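Local coordinates for metallopeptidase containing co-catalytic metalloactive site (Shewanella denitrificans OS217, PDB 3B2Y), which probably acts as a zinc-dependent metallocarboxypeptidase of the M14 family, hydrolysing its substrates at a metal centre that holds nickel in this crystal, at residues F75-A81 with H170-L174; N23-Y29 with L108-F114; P7-F11 with A116-F120; C244-P248 with A259-A263. All coordinates share one frame; numbering follows the deposited sequence.

Interaction 1: residues F75-A81 with H170-L174; sequences FHGEEAA and HEDVL. With NI (nickel (II) ion), chain C.
The metal site of this M14 peptidase is assembled here: His-76 and Glu-79 come from one short loop, the HxxE pattern of the family, and His-170 from a strand, all three on one nickel ion. His-76 ND1 binds the metal at 2.2 Å and His-170 ND1 at the same length, their rings turned 71° apart. Glu-79 grips it with both oxygens, its extended chain (chi2 177°) presenting them to the ion; two waters are modelled on the metal, one of them doubtfully close. Glu-171 N helps to hold that carboxylate, donating to Glu-79 OE1 over 3.2 Å from well above its plane, and Arg-119 NH1 bonds OE2. The other metal-bound water donates to Glu-171 O, its oxygen 2.7 Å from that carbonyl O. The side chain of Glu-171 reaches the start of the following helix, where Ala-81 N donates to its OE2 at 3.0 Å, while its OE1 pairs with Arg-256. Farther along, Glu-78 CG packs 3.8 Å from Val-173 CB, the two side chains crossing nearly at right angles. The loop thus joins strand 68-73 to helix 81-92 beside the end of strand 165-172, with strand 242-248 flanking His-170 and helix 253-271 covering Ala-80 and Ala-81.

Interaction 2: residues N23-Y29 with L108-F114; sequences NDIDAFY and LVNPTGF
Ile-25, in the first turn of helix 25-39, packs against the short helix 111-115, a buried apolar contact between the starts of two helices, away from the centre of the alpha/beta fold. Its CB lies 3.9 Å from Phe-114 CD2. CG1, anti to the backbone N (chi1 -170°), continues along the same ring and also keeps 3.9 Å from Phe-114 CD2. CD1 then reaches past the ring to Pro-111, 3.6 Å from its CB and close to its carbonyl O, and Leu-108 CD2 lies 4.0 Å from Ile-25 CD1. Ile-25 CA itself meets the edge of the Phe-114 ring in its plane. That ring also turns an edge toward the face of Phe-28, centroids 5.4 Å apart and planes at 52°, while Leu-108 CD2 lies over one of its faces, offset toward the rim. Trp-84 of helix 81-92 meets both phenylalanines and extends the cluster. The two helices are capped alike: Asp-24 OD1 accepts from Ala-27 N, and Asn-110 OD1 from Gly-113 N. Leu-108 CD2 also touches Phe-28 CE2 at 3.8 Å. Tyr-29 bonds through its hydroxyl to Ala-53 O, and the same OH rests 3.7 Å from Pro-111 CB.

Interaction 3: residues P7-F11 with A116-F120; sequences PFESF and AGHRF
Phe-11 N donates to Gly-117 O at 2.8 Å, tying the N-terminal segment, turned at Pro-7 and Phe-8 and extended from Glu-9 on, to the Schellman motif that ends helix 111-115. Gly-117 has positive phi (57°), and a CB there would run into Phe-11 O. One residue earlier, Ser-10 OG donates to Ala-116 O, also at 2.8 Å and nearly along the C=O axis; its chi1 of -67° brings the hydroxyl to that carbonyl. At the other end, the Phe-120 ring turns its CD2-CE2 edge to the face of Phe-8, planes at 82°, a T-shaped pair with CD2 3.7 Å from Phe-8 CE1. Pro-7 lies alongside, its CB 3.6 Å from Phe-120 CZ. Replacing Phe-120 with alanine would probably leave the Phe-8 face and Pro-7 without their apolar partner. Arg-119 starts beside Pro-7, its CB near Pro-7 O, but its extended chain runs inward to the metal site, where NH1 pairs with Glu-78 and also bonds Glu-79. Between the backbones, one water donates to both Pro-7 O and Glu-9 O and accepts from Arg-119 N. A second, held by Phe-120 N at 2.8 Å, donates to Pro-7 O at 2.7 Å.

Interaction 4: residues C244-P248 with A259-A263; sequences CSETP and ANSAA
Thr-247 and Asn-260 meet at an oblique crossing, where a strand of the central sheet packs on helix 253-271, the layered alpha/beta build of this fold. The strand and helix segments run nearly antiparallel (160°), their axes 9.6 Å apart. Asn-260 has CG beside its backbone N (chi1 -85°), and its amide spans two side chains of the strand. At one end ND2 donates to Thr-247 OG1 over 3.1 Å, with the oxygen tilted 23° from the amide plane. Asn-260 OD1, at the other end, accepts from a water 2.7 Å away, which is modelled unusually close to Ser-245 OG. The methyl CG2 of Thr-247 packs 3.9 Å from Ala-259 CB. Ala-259 and Ala-263 turn their CB atoms to the strand, small groups at the interface. Glu-246, the predicted proton donor/acceptor, lies between Ser-245 and Thr-247 and points the other way. A valine in place of Thr-247 would probably leave Asn-260 ND2 and Glu-171 OE1 without this hydroxyl partner. Thr-247 OG1 thus accepts a hydrogen bond from Asn-260 ND2 and also bonds Glu-171 OE1, and ND2 also reaches Arg-256 O, so a buried polar network joins sheet to helix behind the active site.

From the N terminus, residues 7-11 meet 116-120 in interaction 3, a surface contact that closes a loop of about a hundred residues. Interaction 2, joining 23-29 to 108-114, nests inside it and brings helix 25-39 onto the helix before 116-120. Interaction 1 crosses both: 75-81 lies within their loops, while 170-174 comes later, on the strand that completes the metal site. Interaction 3 reaches the metal loop through Arg-119, and Asn-110 of interaction 2 bonds Phe-75 O. Interaction 4 follows in series, a short strand-to-helix closure whose strand 242-248 pairs with strand 165-172 of interaction 1.

Interaction 1: residues F75-A81 with H170-L174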
loop_
_atom_site.group_PDB
_atom_site.type_symbol
_atom_site.label_atom_id
_atom_site.label_comp_id
_atom_site.label_asym_id
_atom_site.label_seq_id
_atom_site.Cartn_x
_atom_site.Cartn_y
_atom_site.Cartn_z
ATOM N N PHE A 75 0.954 5.937 2.648
ATOM C CA PHE A 75 2.044 6.461 3.485
ATOM C C PHE A 75 2.487 7.851 2.950
ATOM O O PHE A 75 2.961 8.674 3.728
ATOM C CB PHE A 75 3.258 5.509 3.439
ATOM C CG PHE A 75 3.115 4.321 4.344
ATOM C CD1 PHE A 75 2.410 3.194 3.949
ATOM C CD2 PHE A 75 3.651 4.362 5.622
ATOM C CE1 PHE A 75 2.236 2.125 4.848
ATOM C CE2 PHE A 75 3.522 3.282 6.506
ATOM C CZ PHE A 75 2.799 2.192 6.147
ATOM N N HIS A 76 2.428 8.042 1.610
ATOM C CA HIS A 76 2.903 9.254 0.964
ATOM C C HIS A 76 1.722 9.932 0.303
ATOM O O HIS A 76 1.015 9.340 -0.514
ATOM C CB HIS A 76 4.023 8.946 -0.013
ATOM C CG HIS A 76 5.245 8.399 0.643
ATOM N ND1 HIS A 76 5.945 7.340 0.142
ATOM C CD2 HIS A 76 5.871 8.740 1.802
ATOM C CE1 HIS A 76 6.981 7.075 0.919
ATOM N NE2 HIS A 76 6.959 7.906 1.936
ATOM N N GLY A 77 1.467 11.167 0.692
ATOM C CA GLY A 77 0.238 11.808 0.278
ATOM C C GLY A 77 0.098 12.175 -1.168
ATOM O O GLY A 77 -1.007 12.322 -1.662
ATOM N N GLU A 78 1.211 12.304 -1.865
ATOM C CA GLU A 78 1.174 12.542 -3.317
ATOM C C GLU A 78 0.854 11.226 -4.081
ATOM O O GLU A 78 0.600 11.263 -5.276
ATOM C CB GLU A 78 2.471 13.199 -3.815
ATOM C CG GLU A 78 3.680 12.357 -4.203
ATOM C CD GLU A 78 4.411 11.782 -3.031
ATOM O OE1 GLU A 78 3.761 11.654 -1.982
ATOM O OE2 GLU A 78 5.615 11.417 -3.149
ATOM N N GLU A 79 0.913 10.087 -3.385
ATOM C CA GLU A 79 0.727 8.757 -3.997
ATOM C C GLU A 79 -0.719 8.273 -3.876
ATOM O O GLU A 79 -0.987 7.189 -3.392
ATOM C CB GLU A 79 1.715 7.780 -3.342
ATOM C CG GLU A 79 3.147 8.238 -3.626
ATOM C CD GLU A 79 4.255 7.392 -2.967
ATOM O OE1 GLU A 79 3.932 6.316 -2.438
ATOM O OE2 GLU A 79 5.432 7.900 -2.933
ATOM N N ALA A 80 -1.653 9.120 -4.322
ATOM C CA ALA A 80 -3.092 8.982 -4.030
ATOM C C ALA A 80 -3.791 7.790 -4.714
ATOM O O ALA A 80 -4.848 7.294 -4.235
ATOM C CB ALA A 80 -3.835 10.315 -4.329
ATOM N N ALA A 81 -3.198 7.273 -5.788
ATOM C CA ALA A 81 -3.734 6.092 -6.458
ATOM C C ALA A 81 -3.742 4.834 -5.610
ATOM O O ALA A 81 -4.493 3.883 -5.883
ATOM C CB ALA A 81 -2.964 5.789 -7.817
ATOM N N HIS A 170 2.440 1.890 -3.377
ATOM C CA HIS A 170 3.007 3.190 -3.620
ATOM C C HIS A 170 2.945 3.705 -5.072
ATOM O O HIS A 170 2.541 3.026 -6.033
ATOM C CB HIS A 170 4.486 3.178 -3.169
ATOM C CG HIS A 170 4.667 3.110 -1.669
ATOM N ND1 HIS A 170 5.256 4.120 -0.927
ATOM C CD2 HIS A 170 4.377 2.123 -0.793
ATOM C CE1 HIS A 170 5.262 3.771 0.351
ATOM N NE2 HIS A 170 4.753 2.557 0.457
ATOM N N GLU A 171 3.402 4.929 -5.236
ATOM C CA GLU A 171 3.571 5.468 -6.558
ATOM C C GLU A 171 4.882 6.210 -6.626
ATOM O O GLU A 171 5.372 6.747 -5.635
ATOM C CB GLU A 171 2.457 6.437 -6.933
ATOM C CG GLU A 171 0.995 5.990 -6.735
ATOM C CD GLU A 171 0.056 6.759 -7.682
ATOM O OE1 GLU A 171 -0.002 6.362 -8.877
ATOM O OE2 GLU A 171 -0.643 7.731 -7.227
ATOM N N ASP A 172 5.405 6.296 -7.812
ATOM C CA ASP A 172 6.581 7.106 -8.060
ATOM C C ASP A 172 6.112 8.277 -8.928
ATOM O O ASP A 172 5.917 8.149 -10.160
ATOM C CB ASP A 172 7.663 6.269 -8.697
ATOM C CG ASP A 172 9.012 7.000 -8.762
ATOM O OD1 ASP A 172 8.991 8.239 -8.914
ATOM O OD2 ASP A 172 10.068 6.320 -8.672
ATOM N N VAL A 173 5.986 9.437 -8.294
ATOM C CA VAL A 173 5.133 10.518 -8.841
ATOM C C VAL A 173 5.617 11.089 -10.155
ATOM O O VAL A 173 4.823 11.543 -10.976
ATOM C CB VAL A 173 4.900 11.667 -7.788
ATOM C CG1 VAL A 173 6.197 12.429 -7.515
ATOM C CG2 VAL A 173 3.825 12.621 -8.258
ATOM N N LEU A 174 6.919 11.074 -10.354
ATOM C CA LEU A 174 7.502 11.648 -11.543
ATOM C C LEU A 174 7.739 10.619 -12.655
ATOM O O LEU A 174 8.098 10.968 -13.798
ATOM C CB LEU A 174 8.800 12.373 -11.129
ATOM C CG LEU A 174 8.715 13.507 -10.123
ATOM C CD1 LEU A 174 10.048 14.253 -10.039
ATOM C CD2 LEU A 174 7.570 14.494 -10.408
HETATM NI NI NI C . 5.881 6.120 -1.709
HETATM O O HOH W 1 6.455 9.580 -5.369
HETATM O O HOH W 2 6.963 5.715 -3.699
HETATM O O HOH W 3 7.688 5.968 -1.667
#

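Interaction 2: residues N23-Y29 with L108-F114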
loop_
_atom_site.group_PDB
_atom_site.type_symbol
_atom_site.label_atom_id
_atom_site.label_comp_id
_atom_site.label_asym_id
_atom_site.label_seq_id
_atom_site.Cartn_x
_atom_site.Cartn_y
_atom_site.Cartn_z
ATOM N N ASN A 23 -7.546 14.275 -3.543
ATOM C CA ASN A 23 -7.287 14.645 -2.153
ATOM C C ASN A 23 -8.563 14.895 -1.370
ATOM O O ASN A 23 -8.510 15.504 -0.293
ATOM C CB ASN A 23 -6.311 15.827 -2.041
ATOM C CG ASN A 23 -6.915 17.106 -2.515
ATOM O OD1 ASN A 23 -7.824 17.068 -3.354
ATOM N ND2 ASN A 23 -6.446 18.249 -2.008
ATOM N N ASP A 24 -9.688 14.394 -1.895
ATOM C CA ASP A 24 -10.995 14.620 -1.261
ATOM C C ASP A 24 -11.121 13.544 -0.170
ATOM O O ASP A 24 -11.703 12.457 -0.343
ATOM C CB ASP A 24 -12.126 14.584 -2.270
ATOM C CG ASP A 24 -13.435 14.948 -1.682
ATOM O OD1 ASP A 24 -13.533 15.009 -0.435
ATOM O OD2 ASP A 24 -14.367 15.225 -2.481
ATOM N N ILE A 25 -10.537 13.876 0.970
ATOM C CA ILE A 25 -10.390 12.880 2.054
ATOM C C ILE A 25 -11.745 12.544 2.709
ATOM O O ILE A 25 -11.996 11.415 3.114
ATOM C CB ILE A 25 -9.342 13.382 3.093
ATOM C CG1 ILE A 25 -8.977 12.285 4.080
ATOM C CG2 ILE A 25 -9.809 14.596 3.824
ATOM C CD1 ILE A 25 -7.656 12.561 4.871
ATOM N N ASP A 26 -12.679 13.504 2.732
ATOM C CA ASP A 26 -13.990 13.224 3.295
ATOM C C ASP A 26 -14.765 12.229 2.431
ATOM O O ASP A 26 -15.374 11.318 2.944
ATOM C CB ASP A 26 -14.809 14.517 3.459
ATOM C CG ASP A 26 -14.246 15.437 4.583
ATOM O OD1 ASP A 26 -13.661 14.931 5.580
ATOM O OD2 ASP A 26 -14.421 16.665 4.482
ATOM N N ALA A 27 -14.698 12.407 1.115
ATOM C CA ALA A 27 -15.305 11.479 0.162
ATOM C C ALA A 27 -14.670 10.121 0.333
ATOM O O ALA A 27 -15.375 9.122 0.334
ATOM C CB ALA A 27 -15.105 11.955 -1.271
ATOM N N PHE A 28 -13.345 10.100 0.447
ATOM C CA PHE A 28 -12.633 8.821 0.650
ATOM C C PHE A 28 -13.176 8.073 1.856
ATOM O O PHE A 28 -13.591 6.900 1.747
ATOM C CB PHE A 28 -11.130 9.058 0.795
ATOM C CG PHE A 28 -10.340 7.792 0.968
ATOM C CD1 PHE A 28 -10.145 6.929 -0.077
ATOM C CD2 PHE A 28 -9.863 7.452 2.217
ATOM C CE1 PHE A 28 -9.438 5.781 0.111
ATOM C CE2 PHE A 28 -9.164 6.316 2.430
ATOM C CZ PHE A 28 -8.963 5.459 1.406
ATOM N N TYR A 29 -13.212 8.755 3.002
ATOM C CA TYR A 29 -13.631 8.076 4.212
ATOM C C TYR A 29 -15.089 7.580 4.086
ATOM O O TYR A 29 -15.409 6.479 4.533
ATOM C CB TYR A 29 -13.456 8.997 5.415
ATOM C CG TYR A 29 -12.061 9.020 5.987
ATOM C CD1 TYR A 29 -11.578 7.951 6.733
ATOM C CD2 TYR A 29 -11.250 10.133 5.881
ATOM C CE1 TYR A 29 -10.293 7.968 7.315
ATOM C CE2 TYR A 29 -9.952 10.145 6.471
ATOM C CZ TYR A 29 -9.492 9.070 7.163
ATOM O OH TYR A 29 -8.220 9.135 7.686
ATOM N N LEU A 108 -4.892 4.033 4.647
ATOM C CA LEU A 108 -4.454 5.428 4.638
ATOM C C LEU A 108 -3.687 5.782 5.899
ATOM O O LEU A 108 -4.289 6.177 6.887
ATOM C CB LEU A 108 -5.644 6.354 4.493
ATOM C CG LEU A 108 -5.375 7.875 4.409
ATOM C CD1 LEU A 108 -4.253 8.202 3.317
ATOM C CD2 LEU A 108 -6.704 8.692 4.163
ATOM N N VAL A 109 -2.367 5.648 5.855
ATOM C CA VAL A 109 -1.504 5.851 7.009
ATOM C C VAL A 109 -1.191 7.352 7.294
ATOM O O VAL A 109 -1.019 7.762 8.451
ATOM C CB VAL A 109 -0.249 5.049 6.791
ATOM C CG1 VAL A 109 0.859 5.415 7.783
ATOM C CG2 VAL A 109 -0.581 3.542 6.794
ATOM N N ASN A 110 -1.240 8.165 6.243
ATOM C CA ASN A 110 -0.867 9.565 6.282
ATOM C C ASN A 110 -2.040 10.497 5.819
ATOM O O ASN A 110 -2.042 11.057 4.742
ATOM C CB ASN A 110 0.307 9.771 5.372
ATOM C CG ASN A 110 0.832 11.207 5.372
ATOM O OD1 ASN A 110 0.466 12.066 6.179
ATOM N ND2 ASN A 110 1.746 11.455 4.438
ATOM N N PRO A 111 -3.082 10.582 6.623
ATOM C CA PRO A 111 -4.214 11.423 6.136
ATOM C C PRO A 111 -3.919 12.879 5.990
ATOM O O PRO A 111 -4.459 13.510 5.073
ATOM C CB PRO A 111 -5.247 11.221 7.249
ATOM C CG PRO A 111 -4.443 10.823 8.450
ATOM C CD PRO A 111 -3.409 9.914 7.865
ATOM N N THR A 112 -3.037 13.459 6.807
ATOM C CA THR A 112 -2.726 14.901 6.637
ATOM C C THR A 112 -1.984 15.209 5.287
ATOM O O THR A 112 -2.331 16.160 4.610
ATOM C CB THR A 112 -2.016 15.488 7.835
ATOM O OG1 THR A 112 -0.683 14.977 7.942
ATOM C CG2 THR A 112 -2.832 15.226 9.112
ATOM N N GLY A 113 -1.070 14.327 4.891
ATOM C CA GLY A 113 -0.374 14.390 3.614
ATOM C C GLY A 113 -1.329 14.142 2.448
ATOM O O GLY A 113 -1.254 14.835 1.422
ATOM N N PHE A 114 -2.219 13.166 2.599
ATOM C CA PHE A 114 -3.217 12.814 1.596
ATOM C C PHE A 114 -4.119 14.042 1.310
ATOM O O PHE A 114 -4.364 14.355 0.164
ATOM C CB PHE A 114 -4.010 11.618 2.072
ATOM C CG PHE A 114 -5.062 11.134 1.124
ATOM C CD1 PHE A 114 -4.756 10.209 0.131
ATOM C CD2 PHE A 114 -6.377 11.522 1.284
ATOM C CE1 PHE A 114 -5.753 9.696 -0.699
ATOM C CE2 PHE A 114 -7.372 11.020 0.460
ATOM C CZ PHE A 114 -7.047 10.098 -0.537
#

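Interaction 3: residues P7-F11 with A116-F120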
loop_
_atom_site.group_PDB
_atom_site.type_symbol
_atom_site.label_atom_id
_atom_site.label_comp_id
_atom_site.label_asym_id
_atom_site.label_seq_id
_atom_site.Cartn_x
_atom_site.Cartn_y
_atom_site.Cartn_z
ATOM N N PRO A 7 10.349 17.505 -2.082
ATOM C CA PRO A 7 9.404 16.594 -1.445
ATOM C C PRO A 7 8.188 17.290 -0.837
ATOM O O PRO A 7 7.283 16.621 -0.406
ATOM C CB PRO A 7 10.223 15.940 -0.329
ATOM C CG PRO A 7 11.349 16.895 -0.070
ATOM C CD PRO A 7 11.610 17.624 -1.322
ATOM N N PHE A 8 8.186 18.621 -0.769
ATOM C CA PHE A 8 7.081 19.364 -0.164
ATOM C C PHE A 8 6.039 19.718 -1.256
ATOM O O PHE A 8 4.986 20.239 -0.959
ATOM C CB PHE A 8 7.598 20.641 0.527
ATOM C CG PHE A 8 8.381 20.355 1.789
ATOM C CD1 PHE A 8 7.727 20.156 2.994
ATOM C CD2 PHE A 8 9.773 20.224 1.752
ATOM C CE1 PHE A 8 8.437 19.867 4.163
ATOM C CE2 PHE A 8 10.500 19.927 2.915
ATOM C CZ PHE A 8 9.826 19.754 4.115
ATOM N N GLU A 9 6.293 19.347 -2.496
ATOM C CA GLU A 9 5.363 19.672 -3.586
ATOM C C GLU A 9 4.042 18.912 -3.491
ATOM O O GLU A 9 4.038 17.701 -3.205
ATOM C CB GLU A 9 6.000 19.359 -4.938
ATOM C CG GLU A 9 5.062 19.688 -6.081
ATOM C CD GLU A 9 5.755 20.129 -7.303
ATOM O OE1 GLU A 9 6.903 20.605 -7.175
ATOM O OE2 GLU A 9 5.127 20.042 -8.388
ATOM N N SER A 10 2.937 19.625 -3.766
ATOM C CA SER A 10 1.591 19.012 -3.828
ATOM C C SER A 10 1.180 18.616 -5.234
ATOM O O SER A 10 1.476 19.327 -6.200
ATOM C CB SER A 10 0.558 19.976 -3.280
ATOM O OG SER A 10 0.728 20.195 -1.903
ATOM N N PHE A 11 0.506 17.454 -5.337
ATOM C CA PHE A 11 0.036 16.878 -6.599
ATOM C C PHE A 11 -1.392 16.431 -6.386
ATOM O O PHE A 11 -1.673 15.769 -5.374
ATOM C CB PHE A 11 0.850 15.652 -6.983
ATOM C CG PHE A 11 2.300 15.918 -7.194
ATOM C CD1 PHE A 11 3.166 15.947 -6.129
ATOM C CD2 PHE A 11 2.789 16.185 -8.463
ATOM C CE1 PHE A 11 4.522 16.191 -6.315
ATOM C CE2 PHE A 11 4.119 16.411 -8.664
ATOM C CZ PHE A 11 4.995 16.435 -7.574
ATOM N N ALA A 116 -3.478 17.134 1.668
ATOM C CA ALA A 116 -2.764 18.233 1.043
ATOM C C ALA A 116 -2.019 17.831 -0.226
ATOM O O ALA A 116 -1.292 18.640 -0.814
ATOM C CB ALA A 116 -1.826 18.841 2.049
ATOM N N GLY A 117 -2.202 16.585 -0.639
ATOM C CA GLY A 117 -1.533 16.012 -1.798
ATOM C C GLY A 117 0.001 16.020 -1.811
ATOM O O GLY A 117 0.616 16.096 -2.882
ATOM N N HIS A 118 0.630 15.927 -0.648
ATOM C CA HIS A 118 2.101 15.885 -0.602
ATOM C C HIS A 118 2.614 14.709 0.223
ATOM O O HIS A 118 1.941 14.185 1.074
ATOM C CB HIS A 118 2.711 17.227 -0.122
ATOM C CG HIS A 118 2.247 17.708 1.223
ATOM N ND1 HIS A 118 2.269 16.929 2.357
ATOM C CD2 HIS A 118 1.854 18.934 1.633
ATOM C CE1 HIS A 118 1.835 17.629 3.388
ATOM N NE2 HIS A 118 1.587 18.855 2.984
ATOM N N ARG A 119 3.861 14.383 -0.018
ATOM C CA ARG A 119 4.489 13.188 0.495
ATOM C C ARG A 119 4.500 13.146 2.001
ATOM O O ARG A 119 4.162 12.123 2.596
ATOM C CB ARG A 119 5.908 13.217 0.013
ATOM C CG ARG A 119 6.799 12.022 0.356
ATOM C CD ARG A 119 8.061 12.143 -0.500
ATOM N NE ARG A 119 8.844 10.932 -0.360
ATOM C CZ ARG A 119 8.557 9.796 -0.991
ATOM N NH1 ARG A 119 7.524 9.707 -1.819
ATOM N NH2 ARG A 119 9.302 8.730 -0.761
ATOM N N PHE A 120 4.889 14.266 2.622
ATOM C CA PHE A 120 5.019 14.247 4.103
ATOM C C PHE A 120 3.699 14.433 4.799
ATOM O O PHE A 120 2.698 14.831 4.214
ATOM C CB PHE A 120 5.962 15.300 4.550
ATOM C CG PHE A 120 7.337 15.138 4.017
ATOM C CD1 PHE A 120 7.856 13.872 3.734
ATOM C CD2 PHE A 120 8.123 16.243 3.822
ATOM C CE1 PHE A 120 9.143 13.734 3.277
ATOM C CE2 PHE A 120 9.427 16.106 3.337
ATOM C CZ PHE A 120 9.923 14.846 3.097
HETATM O O HOH W 4 5.475 15.642 -2.324
HETATM O O HOH W 5 5.365 16.827 1.481
#

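Interaction 4: residues C244-P248 with A259-A263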
loop_
_atom_site.group_PDB
_atom_site.type_symbol
_atom_site.label_atom_id
_atom_site.label_comp_id
_atom_site.label_asym_id
_atom_site.label_seq_id
_atom_site.Cartn_x
_atom_site.Cartn_y
_atom_site.Cartn_z
ATOM N N CYS A 244 6.356 -3.932 -2.637
ATOM C CA CYS A 244 5.894 -2.553 -2.693
ATOM C C CYS A 244 5.741 -2.213 -4.160
ATOM O O CYS A 244 6.750 -2.189 -4.893
ATOM C CB CYS A 244 6.931 -1.680 -2.018
ATOM S SG CYS A 244 6.631 0.084 -2.154
ATOM N N SER A 245 4.504 -2.050 -4.624
ATOM C CA SER A 245 4.318 -1.663 -6.020
ATOM C C SER A 245 4.522 -0.165 -6.154
ATOM O O SER A 245 4.238 0.629 -5.226
ATOM C CB SER A 245 2.954 -2.080 -6.527
ATOM O OG SER A 245 1.941 -1.681 -5.646
ATOM N N GLU A 246 4.991 0.235 -7.324
ATOM C CA GLU A 246 5.189 1.634 -7.645
ATOM C C GLU A 246 4.538 1.923 -9.000
ATOM O O GLU A 246 5.153 1.618 -10.060
ATOM C CB GLU A 246 6.680 1.931 -7.751
ATOM C CG GLU A 246 7.453 1.830 -6.430
ATOM C CD GLU A 246 7.296 3.055 -5.545
ATOM O OE1 GLU A 246 6.599 4.018 -5.945
ATOM O OE2 GLU A 246 7.874 3.045 -4.431
ATOM N N THR A 247 3.324 2.482 -8.977
ATOM C CA THR A 247 2.698 2.990 -10.216
ATOM C C THR A 247 3.253 4.400 -10.586
ATOM O O THR A 247 3.660 5.185 -9.704
ATOM C CB THR A 247 1.152 2.924 -10.130
ATOM O OG1 THR A 247 0.699 3.536 -8.916
ATOM C CG2 THR A 247 0.648 1.439 -10.155
ATOM N N PRO A 248 3.322 4.720 -11.891
ATOM C CA PRO A 248 3.872 5.988 -12.372
ATOM C C PRO A 248 2.897 7.152 -12.220
ATOM O O PRO A 248 1.796 7.108 -12.790
ATOM C CB PRO A 248 4.119 5.722 -13.855
ATOM C CG PRO A 248 3.225 4.558 -14.204
ATOM C CD PRO A 248 2.921 3.819 -12.983
ATOM N N ALA A 259 -4.566 -0.217 -11.965
ATOM C CA ALA A 259 -3.350 -0.977 -11.830
ATOM C C ALA A 259 -3.080 -1.404 -10.369
ATOM O O ALA A 259 -2.699 -2.556 -10.128
ATOM C CB ALA A 259 -2.146 -0.207 -12.406
ATOM N N ASN A 260 -3.229 -0.474 -9.440
ATOM C CA ASN A 260 -3.149 -0.762 -7.978
ATOM C C ASN A 260 -4.123 -1.861 -7.540
ATOM O O ASN A 260 -3.725 -2.838 -6.882
ATOM C CB ASN A 260 -3.397 0.508 -7.183
ATOM C CG ASN A 260 -2.120 1.334 -7.007
ATOM O OD1 ASN A 260 -1.315 1.061 -6.121
ATOM N ND2 ASN A 260 -1.934 2.330 -7.844
ATOM N N SER A 261 -5.357 -1.736 -7.975
ATOM C CA SER A 261 -6.387 -2.732 -7.694
ATOM C C SER A 261 -6.002 -4.105 -8.268
ATOM O O SER A 261 -6.222 -5.121 -7.627
ATOM C CB SER A 261 -7.745 -2.231 -8.240
ATOM O OG SER A 261 -8.799 -3.118 -7.881
ATOM N N ALA A 262 -5.401 -4.101 -9.476
ATOM C CA ALA A 262 -4.915 -5.319 -10.159
ATOM C C ALA A 262 -3.744 -5.969 -9.445
ATOM O O ALA A 262 -3.759 -7.205 -9.360
ATOM C CB ALA A 262 -4.529 -5.012 -11.617
ATOM N N ALA A 263 -2.753 -5.171 -8.984
ATOM C CA ALA A 263 -1.641 -5.654 -8.084
ATOM C C ALA A 263 -2.173 -6.338 -6.854
ATOM O O ALA A 263 -1.699 -7.429 -6.488
ATOM C CB ALA A 263 -0.682 -4.557 -7.680
HETATM O O HOH W 6 1.370 0.653 -6.477
#